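Local coordinates for protein bucandin (Bungarus candidus, PDB 1F94) that is a secreted three-finger toxin of krait venom, thought to act presynaptically by enhancing acetylcholine release, though its mode of action is unproven, at residues T44-T48 against W49-N53. Residues are numbered along the deposited sequence; the frame is centred on the assembly and turned at random.
Sequences TEIDT and WNVYN
Ile46 and Asn53 face each other as a hydrogen-bonded antiparallel pair in the third-finger hairpin of this three-finger toxin. Two backbone bonds establish the pairing: Ile46 N to Asn53 O at 3.1 Å, in the plane of that carbonyl and on a lone pair, and Asn53 N to Ile46 O at 2.9 Å. On the same face of the sheet, the beta-branched Ile46 lies across Asn53 CB and reaches Val51, whose chi1 of 174° sets CG1, rather than CG2, against Ile46 CG2 at 3.7 Å. Trp27 of the adjacent central strand 23-29 packs against all three side chains. On the other face, Asp47 and Tyr52 form the non-hydrogen-bonded pair. Asp47 OD2 approaches the ring edge at Tyr52 CD1 (4.1 Å), with carboxylate and ring nearly perpendicular, while the same oxygen makes a salt bridge with Lys30. Trp49 and Asn50, by their backbone angles, are the central residues of a type I beta turn, and Thr48 N to Val51 O, 2.9 Å, joins its two flanking residues. Here the side chains of Thr48 and Asn50 run side by side, and one water joins them, 2.8 Å from Thr48 OG1 and donating to Asn50 OD1 at 2.6 Å. Beyond them, Asn50 CB sits over the centre of one face of the Trp49 indole. Away from the turn, the Asn53 amide reaches across to the residues before the short strand 46-47: ND2 donates to Thr44 O at 2.9 Å, with the acceptor in the amide plane but the nitrogen 42° above the carbonyl plane.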
loop_
_atom_site.group_PDB
_atom_site.type_symbol
_atom_site.label_atom_id
_atom_site.label_comp_id
_atom_site.label_asym_id
_atom_site.label_seq_id
_atom_site.Cartn_x
_atom_site.Cartn_y
_atom_site.Cartn_z
ATOM N N THR A 44 -2.296 -9.724 1.646
ATOM C CA THR A 44 -2.659 -10.784 0.717
ATOM C C THR A 44 -2.716 -10.203 -0.694
ATOM O O THR A 44 -3.370 -9.157 -0.880
ATOM C CB THR A 44 -4.047 -11.377 1.088
ATOM O OG1 THR A 44 -3.968 -11.839 2.411
ATOM C CG2 THR A 44 -4.395 -12.526 0.160
ATOM N N GLU A 45 -2.076 -10.774 -1.660
ATOM C CA GLU A 45 -2.202 -10.287 -3.008
ATOM C C GLU A 45 -3.593 -10.606 -3.521
ATOM O O GLU A 45 -4.155 -11.663 -3.172
ATOM C CB GLU A 45 -1.078 -10.870 -3.847
ATOM C CG GLU A 45 0.129 -10.131 -3.211
ATOM C CD GLU A 45 1.243 -9.944 -4.164
ATOM O OE1 GLU A 45 1.405 -10.814 -5.070
ATOM O OE2 GLU A 45 2.054 -9.031 -3.955
ATOM N N ILE A 46 -4.117 -9.652 -4.278
ATOM C CA ILE A 46 -5.483 -9.745 -4.817
ATOM C C ILE A 46 -5.473 -9.321 -6.273
ATOM O O ILE A 46 -4.771 -8.352 -6.664
ATOM C CB ILE A 46 -6.485 -8.840 -4.014
ATOM C CG1 ILE A 46 -6.444 -9.120 -2.537
ATOM C CG2 ILE A 46 -7.879 -8.922 -4.588
ATOM C CD1 ILE A 46 -7.141 -8.075 -1.672
ATOM N N ASP A 47 -6.223 -10.031 -7.114
ATOM C CA ASP A 47 -6.386 -9.631 -8.511
ATOM C C ASP A 47 -7.773 -10.073 -8.932
ATOM O O ASP A 47 -7.963 -11.052 -9.660
ATOM C CB ASP A 47 -5.298 -10.224 -9.369
ATOM C CG ASP A 47 -5.181 -9.662 -10.775
ATOM O OD1 ASP A 47 -4.552 -10.297 -11.626
ATOM O OD2 ASP A 47 -5.689 -8.538 -11.105
ATOM N N THR A 48 -8.800 -9.321 -8.613
ATOM C CA THR A 48 -10.189 -9.612 -8.894
ATOM C C THR A 48 -10.786 -8.620 -9.869
ATOM O O THR A 48 -10.102 -7.712 -10.323
ATOM C CB THR A 48 -11.017 -9.681 -7.591
ATOM O OG1 THR A 48 -10.919 -8.398 -7.033
ATOM C CG2 THR A 48 -10.508 -10.682 -6.591
ATOM N N TRP A 49 -12.080 -8.723 -10.120
ATOM C CA TRP A 49 -12.707 -7.819 -11.059
ATOM C C TRP A 49 -12.536 -6.357 -10.609
ATOM O O TRP A 49 -12.467 -5.454 -11.457
ATOM C CB TRP A 49 -14.208 -8.164 -11.228
ATOM C CG TRP A 49 -15.040 -7.800 -10.029
ATOM C CD1 TRP A 49 -15.247 -8.499 -8.877
ATOM C CD2 TRP A 49 -15.810 -6.584 -9.866
ATOM N NE1 TRP A 49 -16.070 -7.823 -8.037
ATOM C CE2 TRP A 49 -16.416 -6.659 -8.602
ATOM C CE3 TRP A 49 -16.006 -5.479 -10.675
ATOM C CZ2 TRP A 49 -17.215 -5.646 -8.117
ATOM C CZ3 TRP A 49 -16.828 -4.468 -10.178
ATOM C CH2 TRP A 49 -17.405 -4.581 -8.934
ATOM N N ASN A 50 -12.522 -6.091 -9.302
ATOM C CA ASN A 50 -12.522 -4.748 -8.776
ATOM C C ASN A 50 -11.257 -4.345 -7.972
ATOM O O ASN A 50 -11.107 -3.119 -7.735
ATOM C CB ASN A 50 -13.733 -4.436 -7.889
ATOM C CG ASN A 50 -13.892 -5.328 -6.689
ATOM O OD1 ASN A 50 -13.376 -6.435 -6.675
ATOM N ND2 ASN A 50 -14.646 -4.865 -5.704
ATOM N N VAL A 51 -10.423 -5.252 -7.595
ATOM C CA VAL A 51 -9.288 -4.977 -6.727
ATOM C C VAL A 51 -8.007 -5.592 -7.257
ATOM O O VAL A 51 -7.932 -6.777 -7.593
ATOM C CB VAL A 51 -9.524 -5.399 -5.274
ATOM C CG1 VAL A 51 -8.301 -5.245 -4.392
ATOM C CG2 VAL A 51 -10.732 -4.621 -4.692
ATOM N N TYR A 52 -6.957 -4.799 -7.225
ATOM C CA TYR A 52 -5.571 -5.271 -7.371
ATOM C C TYR A 52 -4.865 -4.904 -6.067
ATOM O O TYR A 52 -4.883 -3.739 -5.675
ATOM C CB TYR A 52 -4.895 -4.575 -8.536
ATOM C CG TYR A 52 -3.442 -4.894 -8.658
ATOM C CD1 TYR A 52 -3.043 -5.972 -9.370
ATOM C CD2 TYR A 52 -2.475 -4.099 -8.044
ATOM C CE1 TYR A 52 -1.674 -6.265 -9.482
ATOM C CE2 TYR A 52 -1.143 -4.403 -8.117
ATOM C CZ TYR A 52 -0.760 -5.506 -8.838
ATOM O OH TYR A 52 0.587 -5.735 -8.912
ATOM N N ASN A 53 -4.174 -5.838 -5.447
ATOM C CA ASN A 53 -3.355 -5.468 -4.298
ATOM C C ASN A 53 -2.032 -6.215 -4.429
ATOM O O ASN A 53 -2.019 -7.432 -4.595
ATOM C CB ASN A 53 -4.015 -5.827 -2.970
ATOM C CG ASN A 53 -3.206 -5.359 -1.773
ATOM O OD1 ASN A 53 -2.885 -4.185 -1.641
ATOM N ND2 ASN A 53 -2.867 -6.308 -0.929
HETATM O O HOH W 1 -13.193 -8.748 -5.397
#